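Local coordinates for protein L-ribulose 3-epimerase (Methylomonas sp. DH-1, PDB 7CJ4) that catalyses the manganese-dependent epimerization of ketoses at carbon 3, working fastest on L-ribulose and also interconverting D-allulose and D-fructose, at residues A[10-15]-A[246-251]; A[106-111]-A[147-152]; A[151-156]-A[180-185]; A[184-189]-A[210-215]. One frame throughout, in Å; residues are numbered along the deposited sequence.

From the N terminus, residues 10-15 cover the end of the first strand of this TIM barrel and the turn after it, and contact 1 pairs them with residues 246-251 just after the eighth strand, so that it brings the two ends of the parallel sheet together. The other three contacts all fall within that long excursion. Contact 2 joins strands 107-109 and 148-152 through helix 125-143; contact 3 begins on Leu151 and Glu152, where contact 2 ends, and adds strand 180-185; contact 4 starts on Leu184 and Asp185 and adds strand 207-212. They follow in series without crossing. One manganese ion unites all four, through Glu152, Asp185, His211 and Glu246.

Contact 1. Residues A[10-15]-A[246-251]; sequences GGHALV and ESFSSE. With MN (manganese (II) ion), chain C.
Closure of the TIM barrel brings His12, at the end of the first strand, against Glu246 and Phe248 in the loop that follows the eighth, at the rim of the active site. Both His12 and Glu246 bind D-allulose and D-fructose, and Glu246 is probably one of the residues that give and take the proton. Their side chains run alongside each other, with CG anti to the backbone N in each (chi1 -167° and -170°), which brings ring and carboxylate out on the same side. Glu246 OE1 stands over one face of the imidazole, offset toward its rim, 4.0 Å from His12 CD2. A glutamate suits this place because its extended chain spans the gap from backbone to metal, which Glu152, Asp185 and His211 also bind. Phe248 turns its edge toward the His12 face in an offset edge-to-face pair, the planes 61° apart and the centroids 5.5 Å apart. The same phenylalanine packs its CE1 against Leu14 CB at 3.6 Å, an apolar contact that fits a leucine in the short 3-10 turn. Leu14 N, in that turn, gives a weak hydrogen bond back to His12 ND1. Val15 CG2 rests 4.1 Å from Ser247 N, while the hydroxyl of Ser247 is bonded to Arg217 O. The two carboxylate oxygens of Glu246 divide their work: OE2 binds the manganese at 1.9 Å, and OE1 accepts a bond from the metal-bound water.

Contact 2. Residues A[106-111]-A[147-152]; sequences SELCGV and INIDLE. With MN (manganese (II) ion), chain C.
Glu107 and Asn148, side by side on neighbouring parallel strands, share a nearly straight hydrogen bond from Asn148 ND2 to Glu107 OE2 (3.1 Å, 177° at the hydrogen). The acceptor is met on its syn side and lies in the plane of the amide, although the amide nitrogen stands out of the carboxylate plane. Glu107, bent at chi2 (-67°), also brings OE1 to 2.7 Å from Asp150 OD2. Lys5 forms salt bridges to both carboxylates, which would partly offset their charge in this buried place, and Asn148 ND2 has a second acceptor in Phe3 O. Backbone bonds run the length of the pair: Asn148 N to Ser106 O, Leu108 N to Asn148 O (2.9 Å), Asp150 N to Leu108 O and Glu152 N to Gly110 O. Gly110 has a positive phi (96°) that a side chain would tolerate poorly, and its bare CA leaves room for Glu152 OE1 at 3.1 Å. Beyond it the extended Glu152 chain carries OE2 to the manganese, at 2.1 Å. On the other face Leu108 CB packs on Ile147 CG2 (4.2 Å) and Ile149 CG2 (4.3 Å). This beta-alpha-beta unit is covered there by helix 83-102, which meets Leu108 and Ile147, and by its own connecting helix 125-143 over Ile149 and Leu151, while strand 180-185 continues the barrel beside strand 148-152.

Contact 3. Residues A[151-156]-A[180-185]; sequences LEVVNR and AFLHLD. With MN (manganese (II) ion), chain C.
The carboxylate arm of Glu152 lies flat over the imidazole of His183, the two planes only 9° apart, with CG above the middle of the ring and CB making a CH-pi contact 3.7 Å from the ring centroid. Both side chains leave adjacent parallel strands in the same direction, His183 with CG anti to its N (chi1 174°), a setting that lays the ring alongside the glutamate. Its ND1 accepts from Gly110 N, a bond that limits the rotation of the ring. With an alanine at His183, the glutamate chain would probably lose the ring it lies on and be less firmly placed, and Gly110 N would lose that acceptor. Glu152 OE2 and Asp185 OD2 approach to 2.9 Å, a closeness made tolerable by the manganese that both bind. Backbone bonds from Leu151 N to Phe181 O, His183 N to Leu151 O and Val153 N to His183 O join the strands, and a water continues the pairing from Val153 O to Asp185 N. On the opposite face Val153 CG2 presses tightly on Leu182 CD1 (3.4 Å). Helix 165-175 of this beta-alpha-beta unit packs over Leu151 and Leu182, and strand 207-212 extends the barrel beyond strand 180-185.

Contact 4. Residues A[184-189]-A[210-215]; sequences LDTYHM and VHIGES. With MN (manganese (II) ion), chain C.
Thr186 OG1 donates to Gly213 O at 2.6 Å, the shortest polar bond between the segments, and also lies 2.8 Å from Gly213 N. The hydroxyl sits between the backbone N and the carbonyl carbon (chi1 58°), which turns it to the glycine and leaves CG2 to pack on Ile212 CD1 at 4.1 Å. Replacing Thr186 by a valine would probably leave Gly213 O without its hydroxyl donor and weaken the grip of the helix start on this loop. Gly213 suits its place because a CB there would press on Tyr187 CB. Here two neighbouring TIM-barrel strands end at the active site: His211 N bonds to Leu184 O, and Thr186 N to His211 O. Asp185, the N-cap of helix 186-192, accepts from Tyr187 N through OD1 and binds the manganese through OD2. His211 adds ND1 to the metal at 2.2 Å, its ring turned 75° from the Asp185 carboxylate, and Glu41 accepts from its NE2. Tyr187 CE1 meets Ser215 O at the ring edge (3.1 Å), and a water bridges Ser215 O to Tyr187 O. The Tyr187 hydroxyl reaches across the dimer interface, hydrogen-bonded to Tyr157 OH of the second subunit.

Contact 1. Residues A[10-15]-A[246-251]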
loop_
_atom_site.group_PDB
_atom_site.type_symbol
_atom_site.label_atom_id
_atom_site.label_comp_id
_atom_site.label_asym_id
_atom_site.label_seq_id
_atom_site.Cartn_x
_atom_site.Cartn_y
_atom_site.Cartn_z
ATOM N N GLY A 10 8.275 -18.879 -12.649
ATOM C CA GLY A 10 8.079 -17.892 -13.725
ATOM C C GLY A 10 8.604 -16.528 -13.327
ATOM O O GLY A 10 8.711 -16.262 -12.109
ATOM N N GLY A 11 8.939 -15.705 -14.323
ATOM C CA GLY A 11 9.283 -14.285 -14.144
ATOM C C GLY A 11 8.238 -13.392 -14.794
ATOM O O GLY A 11 7.822 -13.691 -15.924
ATOM N N HIS A 12 7.816 -12.334 -14.105
ATOM C CA HIS A 12 6.851 -11.338 -14.639
ATOM C C HIS A 12 7.542 -10.562 -15.764
ATOM O O HIS A 12 8.723 -10.222 -15.601
ATOM C CB HIS A 12 6.319 -10.442 -13.517
ATOM C CG HIS A 12 5.134 -9.637 -13.925
ATOM N ND1 HIS A 12 5.256 -8.389 -14.508
ATOM C CD2 HIS A 12 3.812 -9.901 -13.857
ATOM C CE1 HIS A 12 4.056 -7.914 -14.771
ATOM N NE2 HIS A 12 3.152 -8.825 -14.381
ATOM N N ALA A 13 6.833 -10.324 -16.869
ATOM C CA ALA A 13 7.348 -9.650 -18.085
ATOM C C ALA A 13 8.080 -8.350 -17.724
ATOM O O ALA A 13 9.129 -8.079 -18.345
ATOM C CB ALA A 13 6.208 -9.382 -19.035
ATOM N N LEU A 14 7.544 -7.575 -16.773
ATOM C CA LEU A 14 8.014 -6.198 -16.448
ATOM C C LEU A 14 9.334 -6.248 -15.666
ATOM O O LEU A 14 9.859 -5.169 -15.319
ATOM C CB LEU A 14 6.933 -5.460 -15.651
ATOM C CG LEU A 14 5.934 -4.636 -16.471
ATOM C CD1 LEU A 14 6.569 -3.360 -16.990
ATOM C CD2 LEU A 14 5.370 -5.436 -17.630
ATOM N N VAL A 15 9.862 -7.440 -15.393
ATOM C CA VAL A 15 11.267 -7.593 -14.921
ATOM C C VAL A 15 12.201 -7.236 -16.089
ATOM O O VAL A 15 13.305 -6.728 -15.819
ATOM C CB VAL A 15 11.531 -9.007 -14.376
ATOM C CG1 VAL A 15 13.012 -9.241 -14.108
ATOM C CG2 VAL A 15 10.701 -9.281 -13.132
ATOM N N GLU A 246 7.899 -11.266 -9.282
ATOM C CA GLU A 246 7.275 -10.002 -9.741
ATOM C C GLU A 246 8.098 -8.864 -9.136
ATOM O O GLU A 246 8.427 -8.945 -7.930
ATOM C CB GLU A 246 5.801 -9.977 -9.321
ATOM C CG GLU A 246 4.990 -8.854 -9.945
ATOM C CD GLU A 246 3.510 -8.829 -9.583
ATOM O OE1 GLU A 246 2.726 -8.243 -10.339
ATOM O OE2 GLU A 246 3.143 -9.389 -8.546
ATOM N N SER A 247 8.478 -7.886 -9.954
ATOM C CA SER A 247 9.327 -6.749 -9.529
ATOM C C SER A 247 9.108 -5.567 -10.473
ATOM O O SER A 247 8.878 -5.791 -11.680
ATOM C CB SER A 247 10.776 -7.140 -9.463
ATOM O OG SER A 247 11.560 -6.082 -8.925
ATOM N N PHE A 248 9.183 -4.358 -9.922
ATOM C CA PHE A 248 8.911 -3.085 -10.637
ATOM C C PHE A 248 9.932 -2.036 -10.192
ATOM O O PHE A 248 10.061 -1.751 -8.978
ATOM C CB PHE A 248 7.473 -2.628 -10.388
ATOM C CG PHE A 248 6.429 -3.588 -10.896
ATOM C CD1 PHE A 248 6.062 -3.597 -12.233
ATOM C CD2 PHE A 248 5.827 -4.499 -10.041
ATOM C CE1 PHE A 248 5.108 -4.488 -12.698
ATOM C CE2 PHE A 248 4.875 -5.390 -10.510
ATOM C CZ PHE A 248 4.518 -5.385 -11.836
ATOM N N SER A 249 10.660 -1.504 -11.173
ATOM C CA SER A 249 11.613 -0.379 -11.017
ATOM C C SER A 249 11.332 0.627 -12.136
ATOM O O SER A 249 10.870 0.191 -13.216
ATOM C CB SER A 249 13.040 -0.879 -11.031
ATOM O OG SER A 249 13.965 0.198 -10.996
ATOM N N SER A 250 11.558 1.919 -11.876
ATOM C CA SER A 250 11.438 3.010 -12.879
ATOM C C SER A 250 12.373 2.716 -14.061
ATOM O O SER A 250 12.237 3.397 -15.105
ATOM C CB SER A 250 11.718 4.361 -12.264
ATOM O OG SER A 250 12.909 4.340 -11.494
ATOM N N GLU A 251 13.266 1.727 -13.898
ATOM C CA GLU A 251 14.252 1.289 -14.924
ATOM C C GLU A 251 13.515 0.777 -16.169
ATOM O O GLU A 251 13.894 1.175 -17.295
ATOM C CB GLU A 251 15.187 0.217 -14.356
ATOM C CG GLU A 251 16.648 0.631 -14.377
ATOM C CD GLU A 251 17.320 0.483 -15.732
ATOM O OE1 GLU A 251 16.903 -0.404 -16.502
ATOM O OE2 GLU A 251 18.255 1.254 -16.011
HETATM MN MN MN C . 1.255 -9.784 -8.294
HETATM O O HOH W 1 0.456 -7.786 -8.711
#

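Contact 2. Residues A[106-111]-A[147-152]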
loop_
_atom_site.group_PDB
_atom_site.type_symbol
_atom_site.label_atom_id
_atom_site.label_comp_id
_atom_site.label_asym_id
_atom_site.label_seq_id
_atom_site.Cartn_x
_atom_site.Cartn_y
_atom_site.Cartn_z
ATOM N N SER A 106 -2.137 -22.231 -19.467
ATOM C CA SER A 106 -3.166 -22.900 -18.627
ATOM C C SER A 106 -3.585 -22.032 -17.432
ATOM O O SER A 106 -4.514 -22.448 -16.722
ATOM C CB SER A 106 -2.695 -24.259 -18.163
ATOM O OG SER A 106 -1.440 -24.168 -17.496
ATOM N N GLU A 107 -2.961 -20.870 -17.210
ATOM C CA GLU A 107 -3.332 -19.991 -16.064
ATOM C C GLU A 107 -3.549 -18.545 -16.529
ATOM O O GLU A 107 -2.605 -17.947 -17.072
ATOM C CB GLU A 107 -2.269 -20.054 -14.968
ATOM C CG GLU A 107 -1.996 -21.463 -14.458
ATOM C CD GLU A 107 -3.140 -22.123 -13.700
ATOM O OE1 GLU A 107 -4.082 -21.399 -13.293
ATOM O OE2 GLU A 107 -3.089 -23.371 -13.515
ATOM N N LEU A 108 -4.762 -18.021 -16.320
ATOM C CA LEU A 108 -5.090 -16.571 -16.385
ATOM C C LEU A 108 -5.270 -16.063 -14.948
ATOM O O LEU A 108 -6.236 -16.497 -14.294
ATOM C CB LEU A 108 -6.360 -16.346 -17.212
ATOM C CG LEU A 108 -6.755 -14.880 -17.386
ATOM C CD1 LEU A 108 -5.690 -14.128 -18.171
ATOM C CD2 LEU A 108 -8.112 -14.747 -18.066
ATOM N N CYS A 109 -4.369 -15.188 -14.482
ATOM C CA CYS A 109 -4.283 -14.723 -13.069
ATOM C C CYS A 109 -4.174 -13.194 -12.997
ATOM O O CYS A 109 -4.291 -12.523 -14.048
ATOM C CB CYS A 109 -3.123 -15.391 -12.338
ATOM S SG CYS A 109 -1.477 -14.928 -12.938
ATOM N N GLY A 110 -4.006 -12.666 -11.783
ATOM C CA GLY A 110 -3.911 -11.218 -11.517
ATOM C C GLY A 110 -5.250 -10.629 -11.112
ATOM O O GLY A 110 -6.124 -11.385 -10.663
ATOM N N VAL A 111 -5.415 -9.315 -11.281
ATOM C CA VAL A 111 -6.636 -8.571 -10.859
ATOM C C VAL A 111 -7.630 -8.600 -12.024
ATOM O O VAL A 111 -7.819 -7.565 -12.680
ATOM C CB VAL A 111 -6.260 -7.149 -10.402
ATOM C CG1 VAL A 111 -7.470 -6.329 -9.988
ATOM C CG2 VAL A 111 -5.243 -7.206 -9.271
ATOM N N ILE A 147 -8.237 -23.786 -19.397
ATOM C CA ILE A 147 -7.553 -22.671 -18.679
ATOM C C ILE A 147 -8.172 -22.523 -17.287
ATOM O O ILE A 147 -9.410 -22.505 -17.177
ATOM C CB ILE A 147 -7.583 -21.371 -19.512
ATOM C CG1 ILE A 147 -6.490 -21.398 -20.584
ATOM C CG2 ILE A 147 -7.472 -20.136 -18.628
ATOM C CD1 ILE A 147 -6.692 -20.399 -21.709
ATOM N N ASN A 148 -7.320 -22.482 -16.261
ATOM C CA ASN A 148 -7.685 -22.122 -14.865
ATOM C C ASN A 148 -7.573 -20.604 -14.712
ATOM O O ASN A 148 -6.605 -20.042 -15.252
ATOM C CB ASN A 148 -6.763 -22.789 -13.843
ATOM C CG ASN A 148 -6.862 -24.300 -13.813
ATOM O OD1 ASN A 148 -7.956 -24.857 -13.880
ATOM N ND2 ASN A 148 -5.726 -24.974 -13.679
ATOM N N ILE A 149 -8.506 -19.973 -13.990
ATOM C CA ILE A 149 -8.379 -18.554 -13.556
ATOM C C ILE A 149 -8.063 -18.525 -12.055
ATOM O O ILE A 149 -8.667 -19.297 -11.293
ATOM C CB ILE A 149 -9.628 -17.725 -13.923
ATOM C CG1 ILE A 149 -10.849 -18.094 -13.075
ATOM C CG2 ILE A 149 -9.912 -17.843 -15.413
ATOM C CD1 ILE A 149 -12.034 -17.159 -13.246
ATOM N N ASP A 150 -7.138 -17.648 -11.669
ATOM C CA ASP A 150 -6.683 -17.449 -10.275
ATOM C C ASP A 150 -6.885 -15.970 -9.940
ATOM O O ASP A 150 -6.243 -15.127 -10.597
ATOM C CB ASP A 150 -5.233 -17.907 -10.132
ATOM C CG ASP A 150 -4.944 -19.168 -10.926
ATOM O OD1 ASP A 150 -5.191 -20.266 -10.395
ATOM O OD2 ASP A 150 -4.507 -19.034 -12.084
ATOM N N LEU A 151 -7.784 -15.667 -9.002
ATOM C CA LEU A 151 -8.094 -14.274 -8.594
ATOM C C LEU A 151 -7.011 -13.813 -7.615
ATOM O O LEU A 151 -6.907 -14.398 -6.529
ATOM C CB LEU A 151 -9.483 -14.209 -7.952
ATOM C CG LEU A 151 -10.593 -14.998 -8.646
ATOM C CD1 LEU A 151 -11.941 -14.345 -8.416
ATOM C CD2 LEU A 151 -10.347 -15.140 -10.129
ATOM N N GLU A 152 -6.221 -12.811 -7.999
ATOM C CA GLU A 152 -5.108 -12.289 -7.167
ATOM C C GLU A 152 -5.665 -11.352 -6.091
ATOM O O GLU A 152 -6.224 -10.282 -6.438
ATOM C CB GLU A 152 -4.072 -11.587 -8.044
ATOM C CG GLU A 152 -2.867 -11.087 -7.262
ATOM C CD GLU A 152 -1.730 -10.560 -8.121
ATOM O OE1 GLU A 152 -1.984 -10.216 -9.292
ATOM O OE2 GLU A 152 -0.592 -10.495 -7.621
HETATM MN MN MN C . 1.255 -9.784 -8.294
HETATM O O HOH W 1 0.456 -7.786 -8.711
#

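Contact 3. Residues A[151-156]-A[180-185]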
loop_
_atom_site.group_PDB
_atom_site.type_symbol
_atom_site.label_atom_id
_atom_site.label_comp_id
_atom_site.label_asym_id
_atom_site.label_seq_id
_atom_site.Cartn_x
_atom_site.Cartn_y
_atom_site.Cartn_z
ATOM N N LEU A 151 -7.784 -15.667 -9.002
ATOM C CA LEU A 151 -8.094 -14.274 -8.594
ATOM C C LEU A 151 -7.011 -13.813 -7.615
ATOM O O LEU A 151 -6.907 -14.398 -6.529
ATOM C CB LEU A 151 -9.483 -14.209 -7.952
ATOM C CG LEU A 151 -10.593 -14.998 -8.646
ATOM C CD1 LEU A 151 -11.941 -14.345 -8.416
ATOM C CD2 LEU A 151 -10.347 -15.140 -10.129
ATOM N N GLU A 152 -6.221 -12.811 -7.999
ATOM C CA GLU A 152 -5.108 -12.289 -7.167
ATOM C C GLU A 152 -5.665 -11.352 -6.091
ATOM O O GLU A 152 -6.224 -10.282 -6.438
ATOM C CB GLU A 152 -4.072 -11.587 -8.044
ATOM C CG GLU A 152 -2.867 -11.087 -7.262
ATOM C CD GLU A 152 -1.730 -10.560 -8.121
ATOM O OE1 GLU A 152 -1.984 -10.216 -9.292
ATOM O OE2 GLU A 152 -0.592 -10.495 -7.621
ATOM N N VAL A 153 -5.510 -11.732 -4.821
ATOM C CA VAL A 153 -5.838 -10.842 -3.670
ATOM C C VAL A 153 -4.758 -9.759 -3.623
ATOM O O VAL A 153 -3.574 -10.137 -3.507
ATOM C CB VAL A 153 -5.936 -11.633 -2.354
ATOM C CG1 VAL A 153 -5.994 -10.718 -1.142
ATOM C CG2 VAL A 153 -7.133 -12.567 -2.376
ATOM N N VAL A 154 -5.147 -8.482 -3.766
ATOM C CA VAL A 154 -4.207 -7.319 -3.744
ATOM C C VAL A 154 -4.596 -6.354 -2.617
ATOM O O VAL A 154 -5.710 -6.482 -2.073
ATOM C CB VAL A 154 -4.137 -6.607 -5.109
ATOM C CG1 VAL A 154 -3.601 -7.543 -6.183
ATOM C CG2 VAL A 154 -5.470 -6.008 -5.531
ATOM N N ASN A 155 -3.694 -5.426 -2.277
ATOM C CA ASN A 155 -3.859 -4.504 -1.125
ATOM C C ASN A 155 -4.947 -3.474 -1.445
ATOM O O ASN A 155 -5.396 -3.423 -2.598
ATOM C CB ASN A 155 -2.559 -3.793 -0.751
ATOM C CG ASN A 155 -2.103 -2.822 -1.812
ATOM O OD1 ASN A 155 -2.746 -1.790 -2.040
ATOM N ND2 ASN A 155 -1.003 -3.161 -2.464
ATOM N N ARG A 156 -5.294 -2.681 -0.432
ATOM C CA ARG A 156 -6.474 -1.795 -0.349
ATOM C C ARG A 156 -6.395 -0.703 -1.424
ATOM O O ARG A 156 -7.460 -0.187 -1.798
ATOM C CB ARG A 156 -6.493 -1.195 1.056
ATOM C CG ARG A 156 -5.193 -0.489 1.406
ATOM C CD ARG A 156 -5.119 -0.092 2.856
ATOM N NE ARG A 156 -5.158 -1.277 3.692
ATOM C CZ ARG A 156 -5.367 -1.264 4.996
ATOM N NH1 ARG A 156 -5.583 -0.116 5.618
ATOM N NH2 ARG A 156 -5.375 -2.402 5.669
ATOM N N ALA A 180 -11.706 -22.137 -10.900
ATOM C CA ALA A 180 -11.424 -20.818 -10.277
ATOM C C ALA A 180 -10.656 -21.030 -8.964
ATOM O O ALA A 180 -11.099 -21.860 -8.147
ATOM C CB ALA A 180 -12.701 -20.048 -10.070
ATOM N N PHE A 181 -9.536 -20.324 -8.784
ATOM C CA PHE A 181 -8.609 -20.495 -7.637
ATOM C C PHE A 181 -8.243 -19.142 -7.029
ATOM O O PHE A 181 -8.480 -18.091 -7.650
ATOM C CB PHE A 181 -7.316 -21.198 -8.055
ATOM C CG PHE A 181 -7.525 -22.586 -8.599
ATOM C CD1 PHE A 181 -7.867 -22.772 -9.927
ATOM C CD2 PHE A 181 -7.388 -23.699 -7.782
ATOM C CE1 PHE A 181 -8.067 -24.046 -10.431
ATOM C CE2 PHE A 181 -7.592 -24.972 -8.288
ATOM C CZ PHE A 181 -7.929 -25.143 -9.612
ATOM N N LEU A 182 -7.659 -19.204 -5.832
ATOM C CA LEU A 182 -7.053 -18.048 -5.134
ATOM C C LEU A 182 -5.642 -17.838 -5.678
ATOM O O LEU A 182 -4.962 -18.839 -5.960
ATOM C CB LEU A 182 -7.017 -18.328 -3.632
ATOM C CG LEU A 182 -6.379 -17.231 -2.785
ATOM C CD1 LEU A 182 -7.212 -15.961 -2.831
ATOM C CD2 LEU A 182 -6.203 -17.702 -1.350
ATOM N N HIS A 183 -5.256 -16.574 -5.848
ATOM C CA HIS A 183 -3.902 -16.134 -6.266
ATOM C C HIS A 183 -3.352 -15.208 -5.178
ATOM O O HIS A 183 -3.968 -14.158 -4.932
ATOM C CB HIS A 183 -3.970 -15.487 -7.659
ATOM C CG HIS A 183 -2.681 -14.893 -8.111
ATOM N ND1 HIS A 183 -2.561 -14.224 -9.307
ATOM C CD2 HIS A 183 -1.465 -14.850 -7.529
ATOM C CE1 HIS A 183 -1.323 -13.813 -9.458
ATOM N NE2 HIS A 183 -0.627 -14.186 -8.380
ATOM N N LEU A 184 -2.279 -15.628 -4.503
ATOM C CA LEU A 184 -1.663 -14.880 -3.373
ATOM C C LEU A 184 -0.340 -14.264 -3.837
ATOM O O LEU A 184 0.370 -14.895 -4.646
ATOM C CB LEU A 184 -1.439 -15.816 -2.181
ATOM C CG LEU A 184 -2.677 -16.191 -1.369
ATOM C CD1 LEU A 184 -2.291 -17.067 -0.181
ATOM C CD2 LEU A 184 -3.421 -14.951 -0.896
ATOM N N ASP A 185 -0.031 -13.077 -3.320
ATOM C CA ASP A 185 1.161 -12.278 -3.688
ATOM C C ASP A 185 1.784 -11.749 -2.395
ATOM O O ASP A 185 1.101 -11.008 -1.672
ATOM C CB ASP A 185 0.764 -11.162 -4.658
ATOM C CG ASP A 185 1.944 -10.343 -5.142
ATOM O OD1 ASP A 185 2.921 -10.238 -4.375
ATOM O OD2 ASP A 185 1.868 -9.809 -6.281
HETATM MN MN MN C . 1.255 -9.784 -8.294
HETATM O O HOH W 2 -2.185 -11.746 -2.117
HETATM O O HOH W 1 0.456 -7.786 -8.711
#

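Contact 4. Residues A[184-189]-A[210-215]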
loop_
_atom_site.group_PDB
_atom_site.type_symbol
_atom_site.label_atom_id
_atom_site.label_comp_id
_atom_site.label_asym_id
_atom_site.label_seq_id
_atom_site.Cartn_x
_atom_site.Cartn_y
_atom_site.Cartn_z
ATOM N N LEU A 184 -2.279 -15.628 -4.503
ATOM C CA LEU A 184 -1.663 -14.880 -3.373
ATOM C C LEU A 184 -0.340 -14.264 -3.837
ATOM O O LEU A 184 0.370 -14.895 -4.646
ATOM C CB LEU A 184 -1.439 -15.816 -2.181
ATOM C CG LEU A 184 -2.677 -16.191 -1.369
ATOM C CD1 LEU A 184 -2.291 -17.067 -0.181
ATOM C CD2 LEU A 184 -3.421 -14.951 -0.896
ATOM N N ASP A 185 -0.031 -13.077 -3.320
ATOM C CA ASP A 185 1.161 -12.278 -3.688
ATOM C C ASP A 185 1.784 -11.749 -2.395
ATOM O O ASP A 185 1.101 -11.008 -1.672
ATOM C CB ASP A 185 0.764 -11.162 -4.658
ATOM C CG ASP A 185 1.944 -10.343 -5.142
ATOM O OD1 ASP A 185 2.921 -10.238 -4.375
ATOM O OD2 ASP A 185 1.868 -9.809 -6.281
ATOM N N THR A 186 3.022 -12.139 -2.098
ATOM C CA THR A 186 3.684 -11.820 -0.808
ATOM C C THR A 186 3.687 -10.297 -0.608
ATOM O O THR A 186 3.518 -9.864 0.550
ATOM C CB THR A 186 5.079 -12.448 -0.731
ATOM O OG1 THR A 186 5.835 -11.959 -1.839
ATOM C CG2 THR A 186 5.036 -13.961 -0.733
ATOM N N TYR A 187 3.853 -9.514 -1.683
ATOM C CA TYR A 187 3.912 -8.028 -1.626
ATOM C C TYR A 187 2.612 -7.507 -1.005
ATOM O O TYR A 187 2.683 -6.662 -0.088
ATOM C CB TYR A 187 4.153 -7.401 -3.003
ATOM C CG TYR A 187 3.848 -5.925 -3.081
ATOM C CD1 TYR A 187 4.667 -4.982 -2.480
ATOM C CD2 TYR A 187 2.731 -5.463 -3.760
ATOM C CE1 TYR A 187 4.380 -3.626 -2.547
ATOM C CE2 TYR A 187 2.426 -4.114 -3.830
ATOM C CZ TYR A 187 3.257 -3.189 -3.228
ATOM O OH TYR A 187 2.967 -1.856 -3.314
ATOM N N HIS A 188 1.465 -7.995 -1.493
ATOM C CA HIS A 188 0.108 -7.578 -1.037
ATOM C C HIS A 188 -0.176 -8.184 0.344
ATOM O O HIS A 188 -0.776 -7.498 1.193
ATOM C CB HIS A 188 -0.947 -7.951 -2.089
ATOM C CG HIS A 188 -0.754 -7.234 -3.382
ATOM N ND1 HIS A 188 -0.898 -5.865 -3.487
ATOM C CD2 HIS A 188 -0.410 -7.680 -4.614
ATOM C CE1 HIS A 188 -0.657 -5.497 -4.733
ATOM N NE2 HIS A 188 -0.364 -6.592 -5.449
ATOM N N MET A 189 0.262 -9.424 0.561
ATOM C CA MET A 189 0.101 -10.132 1.856
ATOM C C MET A 189 0.812 -9.329 2.943
ATOM O O MET A 189 0.261 -9.217 4.053
ATOM C CB MET A 189 0.692 -11.542 1.794
ATOM C CG MET A 189 -0.084 -12.469 0.887
ATOM S SD MET A 189 0.704 -14.087 0.780
ATOM C CE MET A 189 0.317 -14.735 2.405
ATOM N N VAL A 210 0.846 -18.261 -7.243
ATOM C CA VAL A 210 1.633 -17.497 -6.234
ATOM C C VAL A 210 2.495 -16.443 -6.937
ATOM O O VAL A 210 3.153 -16.773 -7.945
ATOM C CB VAL A 210 2.504 -18.430 -5.379
ATOM C CG1 VAL A 210 3.631 -17.663 -4.700
ATOM C CG2 VAL A 210 1.665 -19.187 -4.360
ATOM N N HIS A 211 2.493 -15.223 -6.398
ATOM C CA HIS A 211 3.455 -14.144 -6.745
ATOM C C HIS A 211 4.405 -13.934 -5.569
ATOM O O HIS A 211 3.910 -13.679 -4.454
ATOM C CB HIS A 211 2.727 -12.852 -7.120
ATOM C CG HIS A 211 2.298 -12.828 -8.545
ATOM N ND1 HIS A 211 1.793 -11.691 -9.152
ATOM C CD2 HIS A 211 2.321 -13.795 -9.488
ATOM C CE1 HIS A 211 1.501 -11.964 -10.406
ATOM N NE2 HIS A 211 1.831 -13.246 -10.642
ATOM N N ILE A 212 5.708 -14.065 -5.827
ATOM C CA ILE A 212 6.801 -13.704 -4.882
ATOM C C ILE A 212 7.232 -12.273 -5.193
ATOM O O ILE A 212 7.841 -12.069 -6.264
ATOM C CB ILE A 212 7.991 -14.679 -4.995
ATOM C CG1 ILE A 212 7.567 -16.131 -4.786
ATOM C CG2 ILE A 212 9.098 -14.275 -4.036
ATOM C CD1 ILE A 212 6.660 -16.332 -3.612
ATOM N N GLY A 213 6.925 -11.339 -4.289
ATOM C CA GLY A 213 7.359 -9.929 -4.352
ATOM C C GLY A 213 7.822 -9.415 -2.995
ATOM O O GLY A 213 7.123 -9.666 -1.993
ATOM N N GLU A 214 8.959 -8.713 -2.958
ATOM C CA GLU A 214 9.514 -8.086 -1.727
ATOM C C GLU A 214 8.619 -6.904 -1.335
ATOM O O GLU A 214 7.875 -6.380 -2.220
ATOM C CB GLU A 214 10.969 -7.664 -1.945
ATOM C CG GLU A 214 11.645 -7.140 -0.688
ATOM C CD GLU A 214 11.535 -8.055 0.516
ATOM O OE1 GLU A 214 12.483 -8.821 0.759
ATOM O OE2 GLU A 214 10.512 -7.989 1.212
ATOM N N SER A 215 8.669 -6.510 -0.059
ATOM C CA SER A 215 7.788 -5.474 0.544
ATOM C C SER A 215 7.746 -4.224 -0.349
ATOM O O SER A 215 6.660 -3.629 -0.483
ATOM C CB SER A 215 8.228 -5.140 1.954
ATOM O OG SER A 215 9.604 -4.784 1.993
HETATM MN MN MN C . 1.255 -9.784 -8.294
HETATM O O HOH W 3 4.264 -4.887 1.097
HETATM O O HOH W 1 0.456 -7.786 -8.711
#